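Local structure of M32 carboxypeptidase (Chitinophagaceae bacterium, 7A03) at residues K99-S104 with T148-E153; S347-E352 with V405-H410; I362-E367 with N387-Q392. The protein probably acts as a metal-dependent carboxypeptidase of the M32 family, removing residues from the C-terminal ends of peptides. One frame throughout, in Å; residues are numbered along the deposited sequence. Where two conformers were deposited one is given.

Contacts 2 and 3 form one connected region, while contact 1 stands apart at the edge of the molecule. The centres of contacts 2 and 3 are 11 Å apart, and a salt bridge joins them: Asp408 OD2 of contact 2 lies 2.8 Å from Arg365 NE of contact 3. Contact 3 is nested inside the chain loop that contact 2 closes. Contact 1 closes earlier, its centre about 30 Å from that of contact 2. A glycerol, probably from the crystallisation liquor though such molecules can mark pockets, sits about 4 Å from the His410 side chain. The HExxH pattern on helix 258-277 is consistent with a metallopeptidase site, though no metal is bound to its histidines here.

Contact 1 (K99-S104 with T148-E153); sequences KKYPAS and TVLGYE
Tyr101 and Val149 form the middle of this contact, with the CG1 methyl of the valine over one face of the tyrosine ring. Val149 CG1 lies 4.3 Å from Tyr101 CG, so it sits near the root of the ring and leaves the phenol end to Leu150. The valine rotamer splits its two methyls between different partners. With Val149 CG1 trans to the backbone nitrogen (chi1 161°), that methyl is set against the backbone where Lys100 joins Tyr101, 3.6 Å from Lys100 O. The other methyl, Val149 CG2, is directed to Pro102, the residue after Tyr101, and meets Pro102 CD tip to tip at 4.0 Å.

Tyr101 swings its CG opposite its own carbonyl carbon (chi1 -74°), which carries the ring along the end of helix 129-150 to Leu150. There the leucine slants across the phenol end: Leu150 CD2 is 3.6 Å from Tyr101 OH and 4.0 Å from Tyr101 CE1. The touch is apolar; the hydroxyl makes its hydrogen bonds to Glu146 and Lys97, just outside the two segments. Lys100, extended beyond CG, runs past the last carbonyls of the helix, its CD 4.1 Å from Val149 O and 4.2 Å from Leu150 O.

This is a surface contact at one end of a helical bundle. It pins the short turn between helices 82-100 and 103-126, where Pro102 is the N-cap of the second, to the C-terminal end of helix 129-150. Helix 103-126 adds Val106 against Tyr101 and Leu105 against Val149, while helix 157-164 backs Leu150 with Ala159 and Glu163.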
loop_
_atom_site.group_PDB
_atom_site.type_symbol
_atom_site.label_atom_id
_atom_site.label_comp_id
_atom_site.label_asym_id
_atom_site.label_seq_id
_atom_site.Cartn_x
_atom_site.Cartn_y
_atom_site.Cartn_z
ATOM N N LYS A 99 -0.200 -4.613 -25.526
ATOM C CA LYS A 99 -0.178 -5.243 -26.838
ATOM C C LYS A 99 0.175 -6.722 -26.769
ATOM O O LYS A 99 -0.015 -7.435 -27.760
ATOM C CB LYS A 99 0.751 -4.475 -27.785
ATOM C CG LYS A 99 0.459 -2.969 -27.845
ATOM C CD LYS A 99 -0.844 -2.666 -28.586
ATOM C CE LYS A 99 -1.256 -1.200 -28.414
ATOM N NZ LYS A 99 -2.450 -0.838 -29.236
ATOM N N LYS A 100 0.668 -7.201 -25.624
ATOM C CA LYS A 100 0.895 -8.643 -25.495
ATOM C C LYS A 100 -0.407 -9.458 -25.445
ATOM O O LYS A 100 -0.413 -10.622 -25.861
ATOM C CB LYS A 100 1.768 -8.943 -24.272
ATOM C CG LYS A 100 3.247 -8.679 -24.490
ATOM C CD LYS A 100 4.018 -8.726 -23.172
ATOM C CE LYS A 100 5.421 -8.149 -23.326
ATOM N NZ LYS A 100 5.936 -7.586 -22.044
ATOM N N TYR A 101 -1.505 -8.891 -24.946
ATOM C CA TYR A 101 -2.682 -9.705 -24.601
ATOM C C TYR A 101 -3.562 -9.955 -25.823
ATOM O O TYR A 101 -3.920 -9.003 -26.528
ATOM C CB TYR A 101 -3.548 -8.992 -23.583
ATOM C CG TYR A 101 -3.008 -8.955 -22.180
ATOM C CD1 TYR A 101 -1.928 -8.146 -21.861
ATOM C CD2 TYR A 101 -3.597 -9.704 -21.161
ATOM C CE1 TYR A 101 -1.438 -8.094 -20.574
ATOM C CE2 TYR A 101 -3.115 -9.653 -19.871
ATOM C CZ TYR A 101 -2.033 -8.850 -19.585
ATOM O OH TYR A 101 -1.552 -8.795 -18.300
ATOM N N PRO A 102 -3.992 -11.192 -26.057
ATOM C CA PRO A 102 -5.042 -11.430 -27.056
ATOM C C PRO A 102 -6.371 -10.903 -26.543
ATOM O O PRO A 102 -6.665 -10.952 -25.345
ATOM C CB PRO A 102 -5.083 -12.959 -27.180
ATOM C CG PRO A 102 -3.869 -13.467 -26.420
ATOM C CD PRO A 102 -3.576 -12.434 -25.386
ATOM N N ALA A 103 -7.187 -10.400 -27.477
ATOM C CA ALA A 103 -8.470 -9.806 -27.114
ATOM C C ALA A 103 -9.367 -10.799 -26.376
ATOM O O ALA A 103 -10.078 -10.419 -25.431
ATOM C CB ALA A 103 -9.162 -9.236 -28.360
ATOM N N SER A 104 -9.337 -12.074 -26.780
ATOM C CA SER A 104 -10.177 -13.081 -26.136
ATOM C C SER A 104 -9.810 -13.253 -24.667
ATOM O O SER A 104 -10.695 -13.379 -23.813
ATOM C CB SER A 104 -10.065 -14.412 -26.874
ATOM O OG SER A 104 -8.733 -14.879 -26.883
ATOM N N THR A 148 1.658 -17.011 -18.945
ATOM C CA THR A 148 2.294 -17.396 -20.209
ATOM C C THR A 148 2.266 -16.263 -21.238
ATOM O O THR A 148 3.199 -16.129 -22.037
ATOM C CB THR A 148 1.718 -18.699 -20.770
ATOM O OG1 THR A 148 0.300 -18.582 -20.926
ATOM C CG2 THR A 148 2.025 -19.861 -19.835
ATOM N N VAL A 149 1.218 -15.436 -21.226
ATOM C CA VAL A 149 1.150 -14.296 -22.145
ATOM C C VAL A 149 2.193 -13.230 -21.795
ATOM O O VAL A 149 2.830 -12.648 -22.681
ATOM C CB VAL A 149 -0.280 -13.726 -22.183
ATOM C CG1 VAL A 149 -0.298 -12.296 -22.728
ATOM C CG2 VAL A 149 -1.187 -14.634 -22.992
ATOM N N LEU A 150 2.377 -12.950 -20.503
ATOM C CA LEU A 150 3.310 -11.905 -20.087
ATOM C C LEU A 150 4.759 -12.342 -20.233
ATOM O O LEU A 150 5.630 -11.506 -20.504
ATOM C CB LEU A 150 3.038 -11.507 -18.636
ATOM C CG LEU A 150 1.750 -10.731 -18.368
ATOM C CD1 LEU A 150 1.402 -10.796 -16.887
ATOM C CD2 LEU A 150 1.947 -9.299 -18.800
ATOM N N GLY A 151 5.033 -13.629 -20.052
ATOM C CA GLY A 151 6.381 -14.151 -20.030
ATOM C C GLY A 151 7.021 -14.001 -18.662
ATOM O O GLY A 151 6.613 -13.193 -17.830
ATOM N N TYR A 152 8.061 -14.797 -18.435
ATOM C CA TYR A 152 8.707 -14.821 -17.131
ATOM C C TYR A 152 9.912 -15.744 -17.214
ATOM O O TYR A 152 10.074 -16.522 -18.159
ATOM C CB TYR A 152 7.764 -15.350 -16.045
ATOM C CG TYR A 152 7.262 -16.749 -16.331
ATOM C CD1 TYR A 152 7.999 -17.873 -15.943
ATOM C CD2 TYR A 152 6.071 -16.953 -17.022
ATOM C CE1 TYR A 152 7.555 -19.142 -16.220
ATOM C CE2 TYR A 152 5.617 -18.228 -17.301
ATOM C CZ TYR A 152 6.363 -19.318 -16.893
ATOM O OH TYR A 152 5.921 -20.589 -17.164
ATOM N N GLU A 153 10.734 -15.675 -16.182
ATOM C CA GLU A 153 11.791 -16.639 -15.976
ATOM C C GLU A 153 11.606 -17.349 -14.641
ATOM O O GLU A 153 11.130 -16.760 -13.663
ATOM C CB GLU A 153 13.160 -15.969 -16.038
ATOM C CG GLU A 153 13.326 -15.108 -17.272
ATOM C CD GLU A 153 14.755 -14.699 -17.505
ATOM O OE1 GLU A 153 15.636 -15.586 -17.509
ATOM O OE2 GLU A 153 14.997 -13.488 -17.687
#

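Contact 2 (S347-E352 with V405-H410); sequences SLIRTE and VLQDIH
Arg350 and Asp408 make the salt bridge at the centre of this contact, and the arginine is worth tracing outward. Its CB packs 3.8 Å from Gln407 OE1. The chain runs out extended to Arg350 CD, which lies 3.7 Å from Asp408 OD2. A bend at chi3 (61°) then turns NE onto that oxygen, and Arg350 NE donates to Asp408 OD2 at 2.8 Å in an almost straight bond (178°). NH2 reaches the other oxygen, Asp408 OD1, at 2.9 Å and passes close to the His410 ring, while NH1 turns away to Tyr358 OH. The grip is side-on, yet the planes stand 48° apart, and both nitrogens meet the carboxylate from above its plane.

Gln407 extends its amide across the backbone opposite: OE1 accepts from Arg350 N at 3.0 Å, in the carbonyl plane, and NE2 donates to Leu348 O at 3.0 Å. A water ties Gln407 OE1 to Asp408 OD1. Shortening this arginine to alanine would probably leave the Asp408 carboxylate with Arg365 as its remaining cationic partner and freer to turn.

The pieces match the IRxxAD and GxxQDxHW signatures of M32 enzymes, consistent with a place near the substrate groove. Both segments are loops, held among helices: 358-374 backs Arg350 with His361 and Ile362, 382-394 covers Gln407 with Trp386 and Tyr390, 103-126 receives Leu406 and Ile409, and 420-439 supplies Tyr422 to His410 NE2.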
loop_
_atom_site.group_PDB
_atom_site.type_symbol
_atom_site.label_atom_id
_atom_site.label_comp_id
_atom_site.label_asym_id
_atom_site.label_seq_id
_atom_site.Cartn_x
_atom_site.Cartn_y
_atom_site.Cartn_z
ATOM N N SER A 347 -3.582 -12.820 15.363
ATOM C CA SER A 347 -5.008 -12.617 15.155
ATOM C C SER A 347 -5.393 -13.098 13.758
ATOM O O SER A 347 -4.545 -13.489 12.951
ATOM C CB SER A 347 -5.395 -11.167 15.450
ATOM O OG SER A 347 -4.743 -10.277 14.563
ATOM N N LEU A 348 -6.693 -13.057 13.475
ATOM C CA LEU A 348 -7.254 -13.690 12.287
ATOM C C LEU A 348 -7.319 -12.774 11.070
ATOM O O LEU A 348 -7.209 -13.263 9.938
ATOM C CB LEU A 348 -8.662 -14.207 12.600
ATOM C CG LEU A 348 -8.693 -15.395 13.568
ATOM C CD1 LEU A 348 -10.059 -15.542 14.213
ATOM C CD2 LEU A 348 -8.325 -16.664 12.828
ATOM N N ILE A 349 -7.484 -11.468 11.272
ATOM C CA ILE A 349 -7.797 -10.523 10.203
ATOM C C ILE A 349 -6.566 -9.682 9.900
ATOM O O ILE A 349 -6.080 -8.943 10.770
ATOM C CB ILE A 349 -8.989 -9.628 10.568
ATOM C CG1 ILE A 349 -10.203 -10.487 10.937
ATOM C CG2 ILE A 349 -9.294 -8.656 9.426
ATOM C CD1 ILE A 349 -10.682 -11.396 9.807
ATOM N N ARG A 350 -6.095 -9.762 8.650
ATOM C CA ARG A 350 -4.900 -9.034 8.229
ATOM C C ARG A 350 -5.028 -7.536 8.472
ATOM O O ARG A 350 -4.087 -6.899 8.964
ATOM C CB ARG A 350 -4.609 -9.323 6.756
ATOM C CG ARG A 350 -3.478 -8.495 6.143
ATOM C CD ARG A 350 -3.392 -8.677 4.615
ATOM N NE ARG A 350 -4.625 -8.252 3.942
ATOM C CZ ARG A 350 -4.909 -6.984 3.643
ATOM N NH1 ARG A 350 -4.050 -6.022 3.935
ATOM N NH2 ARG A 350 -6.055 -6.656 3.055
ATOM N N THR A 351 -6.180 -6.947 8.130
ATOM C CA THR A 351 -6.310 -5.497 8.233
ATOM C C THR A 351 -6.309 -4.995 9.671
ATOM O O THR A 351 -6.137 -3.790 9.882
ATOM C CB THR A 351 -7.557 -4.996 7.492
ATOM O OG1 THR A 351 -8.719 -5.652 8.023
ATOM C CG2 THR A 351 -7.429 -5.279 5.991
ATOM N N GLU A 352 -6.452 -5.882 10.653
ATOM C CA GLU A 352 -6.424 -5.520 12.067
ATOM C C GLU A 352 -5.116 -5.895 12.753
ATOM O O GLU A 352 -4.970 -5.659 13.956
ATOM C CB GLU A 352 -7.583 -6.196 12.805
ATOM C CG GLU A 352 -8.967 -5.681 12.429
ATOM C CD GLU A 352 -10.059 -6.688 12.737
ATOM O OE1 GLU A 352 -9.864 -7.532 13.639
ATOM O OE2 GLU A 352 -11.108 -6.646 12.064
ATOM N N VAL A 405 -10.401 -17.547 4.667
ATOM C CA VAL A 405 -10.019 -17.383 3.266
ATOM C C VAL A 405 -10.841 -16.329 2.531
ATOM O O VAL A 405 -10.390 -15.797 1.511
ATOM C CB VAL A 405 -10.043 -18.753 2.556
ATOM C CG1 VAL A 405 -11.475 -19.274 2.429
ATOM C CG2 VAL A 405 -9.377 -18.667 1.201
ATOM N N LEU A 406 -12.029 -15.994 3.019
ATOM C CA LEU A 406 -12.881 -15.031 2.334
ATOM C C LEU A 406 -12.726 -13.601 2.854
ATOM O O LEU A 406 -13.546 -12.743 2.515
ATOM C CB LEU A 406 -14.348 -15.465 2.422
ATOM C CG LEU A 406 -14.763 -16.762 1.728
ATOM C CD1 LEU A 406 -16.228 -17.044 2.005
ATOM C CD2 LEU A 406 -14.520 -16.675 0.222
ATOM N N GLN A 407 -11.694 -13.311 3.660
ATOM C CA GLN A 407 -11.628 -11.994 4.288
ATOM C C GLN A 407 -11.212 -10.894 3.315
ATOM O O GLN A 407 -11.674 -9.756 3.441
ATOM C CB GLN A 407 -10.708 -12.012 5.513
ATOM C CG GLN A 407 -9.253 -12.397 5.235
ATOM C CD GLN A 407 -8.420 -12.420 6.516
ATOM O OE1 GLN A 407 -7.762 -11.440 6.851
ATOM N NE2 GLN A 407 -8.471 -13.535 7.244
ATOM N N ASP A 408 -10.335 -11.194 2.366
ATOM C CA ASP A 408 -9.713 -10.171 1.537
ATOM C C ASP A 408 -10.270 -10.228 0.122
ATOM O O ASP A 408 -10.469 -11.313 -0.435
ATOM C CB ASP A 408 -8.187 -10.326 1.519
ATOM C CG ASP A 408 -7.541 -9.730 2.747
ATOM O OD1 ASP A 408 -8.100 -8.752 3.285
ATOM O OD2 ASP A 408 -6.472 -10.224 3.172
ATOM N N ILE A 409 -10.512 -9.043 -0.451
ATOM C CA ILE A 409 -11.176 -8.919 -1.749
ATOM C C ILE A 409 -10.244 -9.129 -2.930
ATOM O O ILE A 409 -10.726 -9.301 -4.058
ATOM C CB ILE A 409 -11.829 -7.525 -1.832
ATOM C CG1 ILE A 409 -12.931 -7.487 -2.900
ATOM C CG2 ILE A 409 -10.773 -6.445 -2.079
ATOM C CD1 ILE A 409 -13.789 -6.210 -2.840
ATOM N N HIS A 410 -8.927 -9.169 -2.694
ATOM C CA HIS A 410 -7.956 -9.021 -3.774
ATOM C C HIS A 410 -8.171 -10.053 -4.872
ATOM O O HIS A 410 -8.195 -9.710 -6.063
ATOM C CB HIS A 410 -6.527 -9.067 -3.217
ATOM C CG HIS A 410 -6.228 -7.964 -2.245
ATOM N ND1 HIS A 410 -6.961 -7.764 -1.094
ATOM C CD2 HIS A 410 -5.275 -7.002 -2.253
ATOM C CE1 HIS A 410 -6.475 -6.726 -0.438
ATOM N NE2 HIS A 410 -5.451 -6.245 -1.121
HETATM O O HOH W 1 -8.070 -8.785 6.129
#

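Contact 3 (I362-E367 with N387-Q392); sequences IMIRYE and NDYYRQ
Arg365 clasps the hydroxyl of Tyr390 end-on with two nitrogens. NH1 donates to Tyr390 OH at 2.8 Å with a fairly straight bond (164°), and NH2 reaches the same oxygen at 3.2 Å, more bent (135°). The oxygen lies in the guanidinium plane, but the tyrosine ring is turned 60° to it. Arg365 NH1 also bonds His361 O, NE forms a salt bridge with Asp408, and Tyr390 OH has a further hydrogen bond with His361 ND1.

Away from the hydroxyl the helices meet through carbon. Ile364 sets CD1 over one face of the Tyr390 ring, 4.1 Å from its centroid, a CH-pi contact, while its CG2 rests 3.6 Å from Tyr389 CB. Tyr389 slides past the isoleucine and puts OH 3.6 Å from Glu367 CB; a bend at chi2 turns the Glu367 carboxylate away from Tyr389 toward Lys370. Trp386 stacks on Tyr390. The segment axes come within 10.3 Å, broadly antiparallel.

Taken together, the chemistry implies a buried cation that is shared out rather than left alone: a carboxylate takes NE, while a phenol and a backbone carbonyl take the tip. Asp408 is shared with Arg350 and so probably offsets the charge only in part. Bonded to Tyr390, His361 and Asp408, the guanidinium is probably held against rotation, and through it this helix pair is bonded to the loop carrying Asp408.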
loop_
_atom_site.group_PDB
_atom_site.type_symbol
_atom_site.label_atom_id
_atom_site.label_comp_id
_atom_site.label_asym_id
_atom_site.label_seq_id
_atom_site.Cartn_x
_atom_site.Cartn_y
_atom_site.Cartn_z
ATOM N N ILE A 362 0.843 -11.776 5.309
ATOM C CA ILE A 362 1.270 -11.586 3.928
ATOM C C ILE A 362 1.975 -12.837 3.450
ATOM O O ILE A 362 1.756 -13.304 2.319
ATOM C CB ILE A 362 2.146 -10.329 3.789
ATOM C CG1 ILE A 362 1.367 -9.074 4.181
ATOM C CG2 ILE A 362 2.687 -10.190 2.373
ATOM C CD1 ILE A 362 0.236 -8.716 3.216
ATOM N N MET A 363 2.799 -13.429 4.313
ATOM C CA MET A 363 3.551 -14.603 3.901
ATOM C C MET A 363 2.606 -15.721 3.495
ATOM O O MET A 363 2.819 -16.385 2.466
ATOM C CB MET A 363 4.464 -15.051 5.034
ATOM C CG MET A 363 5.459 -16.118 4.636
ATOM S SD MET A 363 6.389 -16.653 6.071
ATOM C CE MET A 363 5.130 -17.568 6.954
ATOM N N ILE A 364 1.512 -15.889 4.246
ATOM C CA ILE A 364 0.593 -16.975 3.939
ATOM C C ILE A 364 -0.023 -16.743 2.570
ATOM O O ILE A 364 -0.025 -17.642 1.715
ATOM C CB ILE A 364 -0.458 -17.117 5.052
ATOM C CG1 ILE A 364 0.209 -17.695 6.304
ATOM C CG2 ILE A 364 -1.603 -17.997 4.572
ATOM C CD1 ILE A 364 -0.570 -17.455 7.568
ATOM N N ARG A 365 -0.435 -15.498 2.300
ATOM C CA ARG A 365 -1.017 -15.198 0.996
ATOM C C ARG A 365 0.016 -15.414 -0.098
ATOM O O ARG A 365 -0.282 -16.013 -1.149
ATOM C CB ARG A 365 -1.582 -13.773 0.990
ATOM C CG ARG A 365 -2.865 -13.640 1.830
ATOM C CD ARG A 365 -3.051 -12.214 2.357
ATOM N NE ARG A 365 -4.283 -12.024 3.125
ATOM C CZ ARG A 365 -4.508 -12.531 4.343
ATOM N NH1 ARG A 365 -3.591 -13.274 4.943
ATOM N NH2 ARG A 365 -5.650 -12.289 4.977
ATOM N N TYR A 366 1.269 -15.033 0.179
ATOM C CA TYR A 366 2.303 -15.221 -0.824
ATOM C C TYR A 366 2.456 -16.702 -1.146
ATOM O O TYR A 366 2.393 -17.109 -2.319
ATOM C CB TYR A 366 3.606 -14.569 -0.351
ATOM C CG TYR A 366 4.824 -14.959 -1.127
ATOM C CD1 TYR A 366 5.083 -14.425 -2.382
ATOM C CD2 TYR A 366 5.733 -15.864 -0.594
ATOM C CE1 TYR A 366 6.196 -14.803 -3.087
ATOM C CE2 TYR A 366 6.870 -16.241 -1.302
ATOM C CZ TYR A 366 7.086 -15.695 -2.551
ATOM O OH TYR A 366 8.197 -16.038 -3.281
ATOM N N GLU A 367 2.544 -17.543 -0.107
ATOM C CA GLU A 367 2.803 -18.948 -0.397
ATOM C C GLU A 367 1.630 -19.539 -1.151
ATOM O O GLU A 367 1.814 -20.251 -2.153
ATOM C CB GLU A 367 3.117 -19.749 0.869
ATOM C CG GLU A 367 4.273 -19.201 1.707
ATOM C CD GLU A 367 5.640 -19.293 1.035
ATOM O OE1 GLU A 367 5.800 -20.063 0.062
ATOM O OE2 GLU A 367 6.566 -18.588 1.497
ATOM N N ASN A 387 -6.599 -22.343 6.573
ATOM C CA ASN A 387 -6.698 -22.525 8.017
ATOM C C ASN A 387 -5.466 -23.223 8.574
ATOM O O ASN A 387 -4.991 -22.872 9.661
ATOM C CB ASN A 387 -7.967 -23.303 8.362
ATOM C CG ASN A 387 -9.237 -22.587 7.915
ATOM O OD1 ASN A 387 -9.205 -21.435 7.469
ATOM N ND2 ASN A 387 -10.364 -23.274 8.033
ATOM N N ASP A 388 -4.933 -24.217 7.846
ATOM C CA ASP A 388 -3.715 -24.892 8.284
ATOM C C ASP A 388 -2.541 -23.925 8.342
ATOM O O ASP A 388 -1.759 -23.947 9.302
ATOM C CB ASP A 388 -3.396 -26.061 7.352
ATOM C CG ASP A 388 -4.358 -27.219 7.515
ATOM O OD1 ASP A 388 -5.103 -27.257 8.524
ATOM O OD2 ASP A 388 -4.372 -28.093 6.621
ATOM N N TYR A 389 -2.403 -23.069 7.320
ATOM C CA TYR A 389 -1.340 -22.063 7.332
ATOM C C TYR A 389 -1.479 -21.146 8.544
ATOM O O TYR A 389 -0.496 -20.846 9.243
ATOM C CB TYR A 389 -1.401 -21.242 6.034
ATOM C CG TYR A 389 -0.514 -21.736 4.899
ATOM C CD1 TYR A 389 0.861 -21.544 4.931
ATOM C CD2 TYR A 389 -1.058 -22.372 3.790
ATOM C CE1 TYR A 389 1.671 -21.987 3.895
ATOM C CE2 TYR A 389 -0.253 -22.820 2.748
ATOM C CZ TYR A 389 1.111 -22.624 2.811
ATOM O OH TYR A 389 1.914 -23.059 1.782
ATOM N N TYR A 390 -2.703 -20.688 8.807
ATOM C CA TYR A 390 -2.915 -19.791 9.936
ATOM C C TYR A 390 -2.588 -20.468 11.261
ATOM O O TYR A 390 -1.985 -19.851 12.148
ATOM C CB TYR A 390 -4.340 -19.246 9.930
ATOM C CG TYR A 390 -4.411 -17.896 9.265
ATOM C CD1 TYR A 390 -4.278 -17.775 7.892
ATOM C CD2 TYR A 390 -4.581 -16.735 10.014
ATOM C CE1 TYR A 390 -4.331 -16.527 7.265
ATOM C CE2 TYR A 390 -4.626 -15.483 9.405
ATOM C CZ TYR A 390 -4.513 -15.388 8.021
ATOM O OH TYR A 390 -4.560 -14.145 7.399
ATOM N N ARG A 391 -2.967 -21.735 11.416
ATOM C CA ARG A 391 -2.655 -22.405 12.670
ATOM C C ARG A 391 -1.157 -22.631 12.810
ATOM O O ARG A 391 -0.592 -22.436 13.893
ATOM C CB ARG A 391 -3.401 -23.731 12.770
ATOM C CG ARG A 391 -3.155 -24.440 14.081
ATOM C CD ARG A 391 -4.261 -25.409 14.360
ATOM N NE ARG A 391 -4.162 -25.984 15.692
ATOM C CZ ARG A 391 -4.981 -26.927 16.135
ATOM N NH1 ARG A 391 -5.940 -27.380 15.337
ATOM N NH2 ARG A 391 -4.852 -27.413 17.360
ATOM N N GLN A 392 -0.500 -23.043 11.726
ATOM C CA GLN A 392 0.918 -23.381 11.791
ATOM C C GLN A 392 1.758 -22.161 12.142
ATOM O O GLN A 392 2.626 -22.223 13.023
ATOM C CB GLN A 392 1.364 -23.976 10.454
ATOM C CG GLN A 392 2.859 -24.229 10.367
ATOM C CD GLN A 392 3.286 -24.796 9.029
ATOM O OE1 GLN A 392 2.453 -25.154 8.194
ATOM N NE2 GLN A 392 4.593 -24.878 8.818
#